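Local coordinates for interferon-inducible protein AIM2 (Mus musculus, PDB 4JBM), which senses double-stranded DNA in the cytosol through its HIN domain, the part described here, and triggers the inflammasome that leads to pyroptosis, at residues 54-59 with 78-83; 113-118 with 157-162; 141-146 with 174-179; 148-153 with 180-185. All coordinates share one frame; numbering follows the deposited sequence.

Contact 1: 54-59 with 78-83; sequences KRTIKI and VDVESN
Between I57–K58 and V78–D79 two short strands run antiparallel, I57 and D79 forming a non-hydrogen-bonded pair and K58 and V78 a hydrogen-bonded one. This is the rim of the first OB fold of the HIN domain, where 76-79 is an outermost strand of its sheet and pairs with 56-60. The K58–V78 pair closes its ring with K58 N to V78 O at 2.9 Å and V78 N to K58 O at 2.9 Å. A third bond, V80 N to T56 O at 3.0 Å, is almost straight (172° at the hydrogen), and past it the chains diverge.

On one side of the sheet I57 turns inward to V6 and V8 of strand 4-16, while D79 stays at the surface. With CG swung anti to the backbone N (chi1 -178°), the D79 carboxylate folds back over the pairing and brings OD1 to 2.9 Å from T56 O. Both atoms are acceptors, so as modelled this approach is probably electrostatically unfavourable. R55, bent at chi2, passes the carboxylate obliquely: its NE stays 4.9 Å from D79 OD2, too far for a salt bridge. Any attraction between the two charges is thus probably diffuse.

On the other side the contacts are aliphatic. V80 CG1 meets K58 CB at the root of the lysine, whose amine end leads elsewhere, and V80 CG2 lies over the K58 backbone N. Where the strands part, S82 gives its methylene rather than its hydroxyl: CB rests 4.0 Å from T56 CB, while OG is hydrogen-bonded to H84 N.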
loop_
_atom_site.group_PDB
_atom_site.type_symbol
_atom_site.label_atom_id
_atom_site.label_comp_id
_atom_site.label_asym_id
_atom_site.label_seq_id
_atom_site.Cartn_x
_atom_site.Cartn_y
_atom_site.Cartn_z
ATOM N N LYS A 54 10.298 4.146 -13.404
ATOM C CA LYS A 54 11.131 3.825 -14.573
ATOM C C LYS A 54 12.641 3.934 -14.347
ATOM O O LYS A 54 13.424 3.516 -15.200
ATOM C CB LYS A 54 10.689 4.586 -15.828
ATOM C CG LYS A 54 9.247 4.314 -16.205
ATOM C CD LYS A 54 8.935 4.835 -17.596
ATOM C CE LYS A 54 7.494 4.537 -17.978
ATOM N NZ LYS A 54 7.328 4.485 -19.454
ATOM N N ARG A 55 13.052 4.489 -13.208
ATOM C CA ARG A 55 14.477 4.558 -12.894
ATOM C C ARG A 55 14.918 3.197 -12.364
ATOM O O ARG A 55 14.117 2.462 -11.786
ATOM C CB ARG A 55 14.780 5.669 -11.875
ATOM C CG ARG A 55 14.864 7.084 -12.461
ATOM C CD ARG A 55 16.225 7.364 -13.090
ATOM N NE ARG A 55 16.227 8.574 -13.911
ATOM C CZ ARG A 55 15.963 8.604 -15.216
ATOM N NH1 ARG A 55 15.683 7.481 -15.866
ATOM N NH2 ARG A 55 15.990 9.756 -15.875
ATOM N N THR A 56 16.189 2.864 -12.555
ATOM C CA THR A 56 16.714 1.607 -12.041
ATOM C C THR A 56 17.630 1.887 -10.867
ATOM O O THR A 56 18.537 2.710 -10.964
ATOM C CB THR A 56 17.470 0.799 -13.119
ATOM O OG1 THR A 56 18.509 1.603 -13.690
ATOM C CG2 THR A 56 16.520 0.350 -14.212
ATOM N N ILE A 57 17.385 1.204 -9.755
ATOM C CA ILE A 57 18.158 1.440 -8.545
ATOM C C ILE A 57 18.701 0.147 -7.954
ATOM O O ILE A 57 18.105 -0.918 -8.111
ATOM C CB ILE A 57 17.323 2.171 -7.465
ATOM C CG1 ILE A 57 16.074 1.364 -7.123
ATOM C CG2 ILE A 57 16.936 3.568 -7.928
ATOM C CD1 ILE A 57 15.271 1.928 -5.953
ATOM N N LYS A 58 19.837 0.263 -7.267
ATOM C CA LYS A 58 20.449 -0.856 -6.570
ATOM C C LYS A 58 20.343 -0.593 -5.067
ATOM O O LYS A 58 20.735 0.473 -4.567
ATOM C CB LYS A 58 21.912 -1.015 -6.997
ATOM C CG LYS A 58 22.550 -2.348 -6.603
ATOM C CD LYS A 58 23.934 -2.523 -7.231
ATOM C CE LYS A 58 24.486 -3.916 -6.971
ATOM N NZ LYS A 58 23.613 -4.955 -7.584
ATOM N N ILE A 59 19.791 -1.566 -4.351
ATOM C CA ILE A 59 19.498 -1.396 -2.938
ATOM C C ILE A 59 20.258 -2.436 -2.131
ATOM O O ILE A 59 20.146 -3.633 -2.383
ATOM C CB ILE A 59 17.979 -1.526 -2.661
ATOM C CG1 ILE A 59 17.178 -0.680 -3.658
ATOM C CG2 ILE A 59 17.659 -1.158 -1.210
ATOM C CD1 ILE A 59 15.669 -0.719 -3.464
ATOM N N VAL A 78 21.538 3.286 -4.659
ATOM C CA VAL A 78 22.368 3.969 -5.638
ATOM C C VAL A 78 21.663 3.871 -6.981
ATOM O O VAL A 78 21.250 2.783 -7.386
ATOM C CB VAL A 78 23.764 3.337 -5.743
ATOM C CG1 VAL A 78 24.809 4.434 -5.896
ATOM C CG2 VAL A 78 24.078 2.547 -4.487
ATOM N N ASP A 79 21.500 5.000 -7.666
ATOM C CA ASP A 79 20.933 4.970 -9.008
ATOM C C ASP A 79 21.943 4.321 -9.947
ATOM O O ASP A 79 23.127 4.662 -9.929
ATOM C CB ASP A 79 20.578 6.382 -9.482
ATOM C CG ASP A 79 19.945 6.398 -10.866
ATOM O OD1 ASP A 79 19.040 5.578 -11.138
ATOM O OD2 ASP A 79 20.359 7.245 -11.687
ATOM N N VAL A 80 21.484 3.366 -10.745
ATOM C CA VAL A 80 22.380 2.653 -11.649
ATOM C C VAL A 80 21.753 2.472 -13.019
ATOM O O VAL A 80 20.531 2.471 -13.156
ATOM C CB VAL A 80 22.753 1.255 -11.101
ATOM C CG1 VAL A 80 23.547 1.380 -9.820
ATOM C CG2 VAL A 80 21.497 0.411 -10.881
ATOM N N GLU A 81 22.592 2.322 -14.034
ATOM C CA GLU A 81 22.099 2.034 -15.371
ATOM C C GLU A 81 22.020 0.519 -15.570
ATOM O O GLU A 81 22.993 -0.194 -15.336
ATOM C CB GLU A 81 22.947 2.745 -16.428
ATOM C CG GLU A 81 22.751 4.258 -16.384
ATOM C CD GLU A 81 23.674 5.021 -17.315
ATOM O OE1 GLU A 81 24.272 4.402 -18.219
ATOM O OE2 GLU A 81 23.802 6.250 -17.133
ATOM N N SER A 82 20.857 0.031 -15.984
ATOM C CA SER A 82 20.640 -1.404 -16.141
ATOM C C SER A 82 19.917 -1.711 -17.450
ATOM O O SER A 82 19.185 -0.868 -17.964
ATOM C CB SER A 82 19.818 -1.925 -14.955
ATOM O OG SER A 82 19.500 -3.300 -15.082
ATOM N N ASN A 83 20.107 -2.923 -17.970
ATOM C CA ASN A 83 19.357 -3.376 -19.138
ATOM C C ASN A 83 18.086 -4.116 -18.740
ATOM O O ASN A 83 17.399 -4.673 -19.593
ATOM C CB ASN A 83 20.205 -4.287 -20.032
ATOM C CG ASN A 83 20.835 -5.447 -19.274
ATOM O OD1 ASN A 83 20.285 -5.942 -18.294
ATOM N ND2 ASN A 83 21.988 -5.902 -19.750
#

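Contact 2: 113-118 with 157-162; sequences NGLFKV and KIRLTF
F116 and L160 are the main bumps of this antiparallel pairing, and the F116 ring settles over the hollow at G114. The aromatic ring lies across the bare backbone of that glycine, CE2 standing 3.8 Å from G114 CA, and reaches the diagonal neighbour L160, whose CD2 meets F116 CE2 at 3.6 Å. The two side chains cross at about a right angle, and the leucine methyl approaches CD2 and CE2 of the ring obliquely. Nearer the strand, I158 CG1 fills the space beside F116 CB, and its CG2 borders V118 CG1.

The opposite face carries L115, K117, K157 and R159. L115 extends with CG anti to the backbone N (chi1 -178°), wedging CD2 against the K157 methylenes (CD at 3.7 Å) and CD1 toward R159 CB. K117 lies alongside K157, both pointing the same way, with aliphatic stems in touch and amines well apart. The four bonds of the G114–L160 and F116–I158 pairs hold this relief in step. N113 adds a side-chain bond at the corner: OD1 takes F162 N at 2.8 Å, though the donor stands 58° out of the amide's carbonyl plane.

L115 also packs on a phosphate of the bound DNA. Strand 127-134 flanks 111-123 through I132 and H133, strand 181-185 borders 157-160 on its other edge, and N113 and F162 reach F39 and K41 of strand 37-42 in the first OB fold.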
loop_
_atom_site.group_PDB
_atom_site.type_symbol
_atom_site.label_atom_id
_atom_site.label_comp_id
_atom_site.label_asym_id
_atom_site.label_seq_id
_atom_site.Cartn_x
_atom_site.Cartn_y
_atom_site.Cartn_z
ATOM N N ASN A 113 -2.313 -2.620 -0.944
ATOM C CA ASN A 113 -2.662 -1.305 -1.462
ATOM C C ASN A 113 -3.790 -1.529 -2.467
ATOM O O ASN A 113 -3.933 -2.636 -2.985
ATOM C CB ASN A 113 -1.475 -0.655 -2.174
ATOM C CG ASN A 113 -0.212 -0.645 -1.334
ATOM O OD1 ASN A 113 0.103 0.342 -0.676
ATOM N ND2 ASN A 113 0.537 -1.737 -1.387
ATOM N N GLY A 114 -4.575 -0.496 -2.761
ATOM C CA GLY A 114 -5.635 -0.644 -3.738
ATOM C C GLY A 114 -6.813 0.289 -3.559
ATOM O O GLY A 114 -6.850 1.110 -2.638
ATOM N N LEU A 115 -7.796 0.122 -4.438
ATOM C CA LEU A 115 -8.971 0.979 -4.495
ATOM C C LEU A 115 -10.193 0.114 -4.281
ATOM O O LEU A 115 -10.414 -0.839 -5.018
ATOM C CB LEU A 115 -9.055 1.668 -5.869
ATOM C CG LEU A 115 -10.225 2.639 -6.038
ATOM C CD1 LEU A 115 -10.067 3.874 -5.125
ATOM C CD2 LEU A 115 -10.393 3.045 -7.504
ATOM N N PHE A 116 -11.005 0.451 -3.286
ATOM C CA PHE A 116 -12.088 -0.436 -2.897
ATOM C C PHE A 116 -13.429 0.258 -2.766
ATOM O O PHE A 116 -13.526 1.308 -2.142
ATOM C CB PHE A 116 -11.744 -1.144 -1.578
ATOM C CG PHE A 116 -10.473 -1.944 -1.627
ATOM C CD1 PHE A 116 -10.482 -3.259 -2.078
ATOM C CD2 PHE A 116 -9.273 -1.395 -1.207
ATOM C CE1 PHE A 116 -9.321 -4.017 -2.098
ATOM C CE2 PHE A 116 -8.092 -2.144 -1.228
ATOM C CZ PHE A 116 -8.117 -3.458 -1.680
ATOM N N LYS A 117 -14.459 -0.353 -3.349
ATOM C CA LYS A 117 -15.826 0.120 -3.199
ATOM C C LYS A 117 -16.296 -0.231 -1.797
ATOM O O LYS A 117 -16.111 -1.365 -1.335
ATOM C CB LYS A 117 -16.768 -0.545 -4.210
ATOM C CG LYS A 117 -16.541 -0.200 -5.677
ATOM C CD LYS A 117 -17.511 -0.976 -6.549
ATOM C CE LYS A 117 -17.183 -2.466 -6.542
ATOM N NZ LYS A 117 -15.834 -2.792 -7.110
ATOM N N VAL A 118 -16.894 0.744 -1.127
ATOM C CA VAL A 118 -17.480 0.530 0.185
ATOM C C VAL A 118 -19.009 0.574 0.169
ATOM O O VAL A 118 -19.613 1.513 -0.358
ATOM C CB VAL A 118 -16.916 1.522 1.229
ATOM C CG1 VAL A 118 -16.758 2.895 0.628
ATOM C CG2 VAL A 118 -17.794 1.556 2.482
ATOM N N LYS A 157 -15.457 5.268 -2.585
ATOM C CA LYS A 157 -14.359 4.330 -2.586
ATOM C C LYS A 157 -13.316 4.784 -1.585
ATOM O O LYS A 157 -13.241 5.965 -1.235
ATOM C CB LYS A 157 -13.738 4.211 -3.980
ATOM C CG LYS A 157 -14.683 3.708 -5.071
ATOM C CD LYS A 157 -13.925 3.556 -6.393
ATOM C CE LYS A 157 -14.809 3.012 -7.492
ATOM N NZ LYS A 157 -15.655 4.082 -8.053
ATOM N N ILE A 158 -12.540 3.824 -1.099
ATOM C CA ILE A 158 -11.403 4.107 -0.248
ATOM C C ILE A 158 -10.140 3.617 -0.937
ATOM O O ILE A 158 -10.088 2.496 -1.449
ATOM C CB ILE A 158 -11.554 3.475 1.149
ATOM C CG1 ILE A 158 -11.834 1.981 1.044
ATOM C CG2 ILE A 158 -12.677 4.141 1.893
ATOM C CD1 ILE A 158 -12.100 1.317 2.407
ATOM N N ARG A 159 -9.139 4.481 -0.991
ATOM C CA ARG A 159 -7.829 4.121 -1.514
ATOM C C ARG A 159 -6.926 3.848 -0.318
ATOM O O ARG A 159 -6.656 4.748 0.489
ATOM C CB ARG A 159 -7.282 5.234 -2.407
ATOM C CG ARG A 159 -6.115 4.852 -3.313
ATOM C CD ARG A 159 -5.521 6.131 -3.846
ATOM N NE ARG A 159 -4.854 6.851 -2.764
ATOM C CZ ARG A 159 -4.376 8.087 -2.846
ATOM N NH1 ARG A 159 -4.523 8.797 -3.952
ATOM N NH2 ARG A 159 -3.787 8.631 -1.795
ATOM N N LEU A 160 -6.506 2.589 -0.213
ATOM C CA LEU A 160 -5.670 2.078 0.865
ATOM C C LEU A 160 -4.218 2.000 0.412
ATOM O O LEU A 160 -3.929 1.514 -0.686
ATOM C CB LEU A 160 -6.135 0.670 1.264
ATOM C CG LEU A 160 -7.305 0.462 2.232
ATOM C CD1 LEU A 160 -8.449 1.391 1.931
ATOM C CD2 LEU A 160 -7.778 -0.980 2.181
ATOM N N THR A 161 -3.309 2.486 1.249
ATOM C CA THR A 161 -1.876 2.317 1.011
ATOM C C THR A 161 -1.208 1.709 2.252
ATOM O O THR A 161 -1.315 2.265 3.350
ATOM C CB THR A 161 -1.198 3.651 0.645
ATOM O OG1 THR A 161 -1.988 4.348 -0.328
ATOM C CG2 THR A 161 0.198 3.412 0.094
ATOM N N PHE A 162 -0.569 0.551 2.080
ATOM C CA PHE A 162 0.090 -0.162 3.174
ATOM C C PHE A 162 -0.858 -0.558 4.307
ATOM O O PHE A 162 -0.566 -0.340 5.478
ATOM C CB PHE A 162 1.270 0.642 3.734
ATOM C CG PHE A 162 2.431 -0.203 4.206
ATOM C CD1 PHE A 162 3.279 -0.823 3.303
ATOM C CD2 PHE A 162 2.681 -0.352 5.569
ATOM C CE1 PHE A 162 4.353 -1.585 3.741
ATOM C CE2 PHE A 162 3.749 -1.113 6.023
ATOM C CZ PHE A 162 4.589 -1.730 5.105
#

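Contact 3: 141-146 with 174-179; sequences VLVLGN and LKSGPC
S176 grips the end of strand 137-144 through both its backbone and its side chain. Its N donates to L142 O at 2.8 Å, nearly along the C=O axis, and its OG donates to the same oxygen at 3.1 Å, in the carbonyl plane on a lone pair. That oxygen is thus held from two directions by one residue. OG in turn accepts L144 N at 3.0 Å, so a single hydroxyl links a carbonyl and an amide two residues apart on the facing strand. A chi1 of 59° makes this possible, setting OG between the serine's own N and carbonyl carbon and directing it at V143.

One step back, L142 N donates to L174 O in a backbone hydrogen bond whose modelled length of 2.5 Å is doubtfully short, continuing the parallel register V141–L174 and L142–K175. Such parallel pairing of the third and fifth strands is the closure of an OB-fold barrel, here the second of the HIN domain. On the barrel's inner face V141 and L174 cross obliquely, V141 CG2 lying 3.9 Å from L174 CB.

L160 of strand 157-160 touches both of these residues from within the barrel. Farther out, strand 127-134 borders 137-144, with L129 and R127 against L142, while strand 163-168 flanks the other partner, F163 lying against S176 and V143. Beyond S176 the chain turns off through G177 and P178 to C179, which is disulfide-bonded to C17, just past strand 4-16.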
loop_
_atom_site.group_PDB
_atom_site.type_symbol
_atom_site.label_atom_id
_atom_site.label_comp_id
_atom_site.label_asym_id
_atom_site.label_seq_id
_atom_site.Cartn_x
_atom_site.Cartn_y
_atom_site.Cartn_z
ATOM N N VAL A 141 -12.639 -3.305 6.517
ATOM C CA VAL A 141 -11.394 -2.567 6.552
ATOM C C VAL A 141 -11.404 -1.746 7.801
ATOM O O VAL A 141 -12.238 -0.858 7.962
ATOM C CB VAL A 141 -11.235 -1.647 5.332
ATOM C CG1 VAL A 141 -10.009 -0.755 5.498
ATOM C CG2 VAL A 141 -11.117 -2.476 4.086
ATOM N N LEU A 142 -10.477 -2.069 8.693
ATOM C CA LEU A 142 -10.441 -1.475 10.016
ATOM C C LEU A 142 -9.470 -0.309 10.060
ATOM O O LEU A 142 -8.264 -0.495 9.947
ATOM C CB LEU A 142 -10.047 -2.552 11.028
ATOM C CG LEU A 142 -9.815 -2.233 12.505
ATOM C CD1 LEU A 142 -11.049 -1.610 13.125
ATOM C CD2 LEU A 142 -9.454 -3.527 13.213
ATOM N N VAL A 143 -9.998 0.894 10.227
ATOM C CA VAL A 143 -9.147 2.067 10.333
ATOM C C VAL A 143 -9.225 2.547 11.785
ATOM O O VAL A 143 -10.277 2.988 12.246
ATOM C CB VAL A 143 -9.597 3.180 9.372
ATOM C CG1 VAL A 143 -8.889 4.492 9.694
ATOM C CG2 VAL A 143 -9.350 2.764 7.924
ATOM N N LEU A 144 -8.157 2.392 12.547
ATOM C CA LEU A 144 -8.158 2.858 13.930
ATOM C C LEU A 144 -8.016 4.359 14.085
ATOM O O LEU A 144 -7.336 5.011 13.321
ATOM C CB LEU A 144 -7.121 2.118 14.754
ATOM C CG LEU A 144 -7.425 0.629 14.796
ATOM C CD1 LEU A 144 -6.473 -0.137 15.682
ATOM C CD2 LEU A 144 -8.841 0.368 15.253
ATOM N N GLY A 145 -8.647 4.887 15.121
ATOM C CA GLY A 145 -8.489 6.275 15.508
ATOM C C GLY A 145 -8.742 7.496 14.644
ATOM O O GLY A 145 -7.826 8.275 14.433
ATOM N N ASN A 146 -9.943 7.670 14.112
ATOM C CA ASN A 146 -10.259 8.924 13.428
ATOM C C ASN A 146 -11.767 9.191 13.386
ATOM O O ASN A 146 -12.544 8.281 13.641
ATOM C CB ASN A 146 -9.665 8.926 12.018
ATOM C CG ASN A 146 -8.301 9.594 11.944
ATOM O OD1 ASN A 146 -8.185 10.756 11.559
ATOM N ND2 ASN A 146 -7.261 8.851 12.281
ATOM N N LEU A 174 -8.967 -6.083 6.774
ATOM C CA LEU A 174 -7.820 -5.280 6.392
ATOM C C LEU A 174 -7.673 -4.241 7.481
ATOM O O LEU A 174 -8.638 -3.579 7.862
ATOM C CB LEU A 174 -8.015 -4.634 5.011
ATOM C CG LEU A 174 -8.149 -5.628 3.862
ATOM C CD1 LEU A 174 -8.391 -4.921 2.536
ATOM C CD2 LEU A 174 -6.897 -6.477 3.779
ATOM N N LYS A 175 -6.456 -4.107 7.986
ATOM C CA LYS A 175 -6.196 -3.259 9.136
ATOM C C LYS A 175 -5.244 -2.141 8.767
ATOM O O LYS A 175 -4.257 -2.367 8.082
ATOM C CB LYS A 175 -5.612 -4.109 10.282
ATOM C CG LYS A 175 -5.312 -3.352 11.576
ATOM C CD LYS A 175 -5.092 -4.305 12.760
ATOM C CE LYS A 175 -4.247 -3.659 13.857
ATOM N NZ LYS A 175 -4.084 -4.538 15.055
ATOM N N SER A 176 -5.579 -0.929 9.192
ATOM C CA SER A 176 -4.663 0.195 9.121
ATOM C C SER A 176 -3.552 0.003 10.141
ATOM O O SER A 176 -3.792 -0.488 11.247
ATOM C CB SER A 176 -5.385 1.500 9.433
ATOM O OG SER A 176 -5.961 1.459 10.728
ATOM N N GLY A 177 -2.345 0.414 9.782
ATOM C CA GLY A 177 -1.252 0.432 10.732
ATOM C C GLY A 177 -0.846 1.875 10.956
ATOM O O GLY A 177 -1.460 2.788 10.396
ATOM N N PRO A 178 0.215 2.088 11.750
ATOM C CA PRO A 178 0.743 3.416 12.083
ATOM C C PRO A 178 1.239 4.160 10.846
ATOM O O PRO A 178 1.096 5.380 10.760
ATOM C CB PRO A 178 1.906 3.105 13.034
ATOM C CG PRO A 178 2.270 1.681 12.744
ATOM C CD PRO A 178 0.964 1.018 12.433
ATOM N N CYS A 179 1.816 3.433 9.897
ATOM C CA CYS A 179 2.341 4.057 8.692
ATOM C C CYS A 179 1.497 3.759 7.456
ATOM O O CYS A 179 1.995 3.810 6.330
ATOM C CB CYS A 179 3.793 3.635 8.454
ATOM S SG CYS A 179 5.004 4.446 9.522
#

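Contact 4: 148-153 with 180-185; sequences SKTKCE and SFFKVI
Surface packing without regular pairing joins T150 and C152, in the loop between strands 137-144 and 157-160, to V184 and F182 on strand 181-185. V184 projects into the bend of the loop. Its CG2 sits 3.5 Å from T150 CB and also 3.5 Å from C152 CB, the latter tighter than usual for two carbons. The same methyl lies 3.3 Å from T150 O, while CG1 leans on C152 CB and approaches K151 O.

The bend that brings T150 and C152 to the same valine is an inverse gamma turn centred on T150 (phi -85°, psi 83°), with a weak bond from K151 N to K149 O. In an OB fold this connection between the third and fourth strands often carries a helix; here it has no regular structure.

T150 also meets F182. Its OG1 comes to the rim of the ring, in the ring plane, 3.6 Å from CE2, leaving the hydroxyl beside ring C–H groups rather than over the pi face. Farther in, the F182 ring meets that of Y130 and touches I158, L160 and F163. C152, with SG anti to the backbone N (chi1 153°), directs its sulfur to V118 of strand 111-123.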
loop_
_atom_site.group_PDB
_atom_site.type_symbol
_atom_site.label_atom_id
_atom_site.label_comp_id
_atom_site.label_asym_id
_atom_site.label_seq_id
_atom_site.Cartn_x
_atom_site.Cartn_y
_atom_site.Cartn_z
ATOM N N SER A 148 -13.585 9.950 10.362
ATOM C CA SER A 148 -12.316 10.600 10.053
ATOM C C SER A 148 -12.634 11.979 9.506
ATOM O O SER A 148 -13.784 12.415 9.543
ATOM C CB SER A 148 -11.538 9.778 9.019
ATOM O OG SER A 148 -10.175 10.171 8.970
ATOM N N LYS A 149 -11.624 12.659 8.982
ATOM C CA LYS A 149 -11.850 13.958 8.372
ATOM C C LYS A 149 -12.283 13.650 6.956
ATOM O O LYS A 149 -12.943 14.445 6.288
ATOM C CB LYS A 149 -10.585 14.818 8.383
ATOM C CG LYS A 149 -10.140 15.306 9.756
ATOM C CD LYS A 149 -9.031 16.342 9.613
ATOM C CE LYS A 149 -8.641 16.938 10.954
ATOM N NZ LYS A 149 -7.950 15.946 11.819
ATOM N N THR A 150 -11.900 12.455 6.529
ATOM C CA THR A 150 -12.292 11.892 5.252
ATOM C C THR A 150 -13.649 11.207 5.402
ATOM O O THR A 150 -13.721 9.997 5.625
ATOM C CB THR A 150 -11.245 10.865 4.779
ATOM O OG1 THR A 150 -10.854 10.033 5.879
ATOM C CG2 THR A 150 -10.015 11.564 4.217
ATOM N N LYS A 151 -14.722 11.988 5.311
ATOM C CA LYS A 151 -16.067 11.445 5.448
ATOM C C LYS A 151 -16.514 10.694 4.192
ATOM O O LYS A 151 -16.646 11.249 3.098
ATOM C CB LYS A 151 -17.030 12.573 5.824
ATOM C CG LYS A 151 -17.221 13.650 4.767
ATOM C CD LYS A 151 -18.271 14.653 5.214
ATOM C CE LYS A 151 -17.782 15.464 6.410
ATOM N NZ LYS A 151 -18.801 16.441 6.877
ATOM N N CYS A 152 -16.730 9.399 4.370
ATOM C CA CYS A 152 -17.066 8.526 3.264
ATOM C C CYS A 152 -18.508 8.044 3.363
ATOM O O CYS A 152 -18.917 7.524 4.397
ATOM C CB CYS A 152 -16.074 7.362 3.234
ATOM S SG CYS A 152 -16.627 5.822 2.507
ATOM N N GLU A 153 -19.273 8.218 2.290
ATOM C CA GLU A 153 -20.656 7.751 2.245
ATOM C C GLU A 153 -20.704 6.452 1.448
ATOM O O GLU A 153 -19.736 6.107 0.767
ATOM C CB GLU A 153 -21.561 8.805 1.593
ATOM C CG GLU A 153 -21.451 10.198 2.206
ATOM C CD GLU A 153 -21.964 11.289 1.286
ATOM O OE1 GLU A 153 -21.635 12.472 1.514
ATOM O OE2 GLU A 153 -22.693 10.961 0.329
ATOM N N SER A 180 0.218 3.458 7.663
ATOM C CA SER A 180 -0.699 3.301 6.541
ATOM C C SER A 180 -1.129 4.674 6.045
ATOM O O SER A 180 -1.109 5.649 6.794
ATOM C CB SER A 180 -1.932 2.481 6.937
ATOM O OG SER A 180 -1.554 1.228 7.467
ATOM N N PHE A 181 -1.503 4.748 4.778
ATOM C CA PHE A 181 -2.143 5.930 4.236
ATOM C C PHE A 181 -3.574 5.537 3.859
ATOM O O PHE A 181 -3.810 4.440 3.347
ATOM C CB PHE A 181 -1.382 6.438 3.013
ATOM C CG PHE A 181 -1.676 7.864 2.671
ATOM C CD1 PHE A 181 -2.822 8.203 1.972
ATOM C CD2 PHE A 181 -0.794 8.862 3.031
ATOM C CE1 PHE A 181 -3.090 9.514 1.646
ATOM C CE2 PHE A 181 -1.054 10.178 2.716
ATOM C CZ PHE A 181 -2.206 10.505 2.019
ATOM N N PHE A 182 -4.525 6.434 4.089
ATOM C CA PHE A 182 -5.920 6.152 3.794
ATOM C C PHE A 182 -6.522 7.379 3.143
ATOM O O PHE A 182 -6.284 8.496 3.597
ATOM C CB PHE A 182 -6.670 5.817 5.087
ATOM C CG PHE A 182 -8.156 5.647 4.917
ATOM C CD1 PHE A 182 -8.679 4.421 4.555
ATOM C CD2 PHE A 182 -9.026 6.704 5.149
ATOM C CE1 PHE A 182 -10.040 4.248 4.410
ATOM C CE2 PHE A 182 -10.393 6.538 5.003
ATOM C CZ PHE A 182 -10.899 5.307 4.636
ATOM N N LYS A 183 -7.295 7.179 2.080
ATOM C CA LYS A 183 -7.948 8.301 1.409
ATOM C C LYS A 183 -9.361 7.950 0.961
ATOM O O LYS A 183 -9.615 6.853 0.489
ATOM C CB LYS A 183 -7.130 8.762 0.200
ATOM C CG LYS A 183 -7.652 10.045 -0.437
ATOM C CD LYS A 183 -6.737 10.566 -1.541
ATOM C CE LYS A 183 -7.040 12.028 -1.843
ATOM N NZ LYS A 183 -5.822 12.782 -2.247
ATOM N N VAL A 184 -10.283 8.895 1.094
ATOM C CA VAL A 184 -11.641 8.670 0.624
ATOM C C VAL A 184 -11.785 9.263 -0.769
ATOM O O VAL A 184 -11.499 10.448 -0.983
ATOM C CB VAL A 184 -12.698 9.277 1.571
ATOM C CG1 VAL A 184 -14.045 9.362 0.875
ATOM C CG2 VAL A 184 -12.810 8.451 2.835
ATOM N N ILE A 185 -12.218 8.428 -1.713
ATOM C CA ILE A 185 -12.457 8.862 -3.083
ATOM C C ILE A 185 -13.961 8.930 -3.273
ATOM O O ILE A 185 -14.633 7.904 -3.329
ATOM C CB ILE A 185 -11.858 7.885 -4.118
ATOM C CG1 ILE A 185 -10.409 7.538 -3.760
ATOM C CG2 ILE A 185 -11.928 8.489 -5.512
ATOM C CD1 ILE A 185 -9.431 8.683 -3.962
#

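In the fold
Contact 1 stands apart: it is a surface pairing at the edge of the first OB fold, its centre about 29 to 34 Å from the centres of the others. Contacts 2, 3 and 4 belong to the second OB fold and touch one another. Contacts 2 and 3, both partly buried, meet inside the barrel through L160, V141 and L174; one is antiparallel and rich in side-chain relief, the other parallel and reinforced by a serine hydroxyl. Contact 4 lies at the surface and relies on packing, yet its strand 181-185 neighbours strand 157-160 of contact 2, and F182 reaches V143 of contact 3. Contact 1 combines backbone pairing with a charged, solvent-facing side (R55, D79), and DNA proximity marks contact 2.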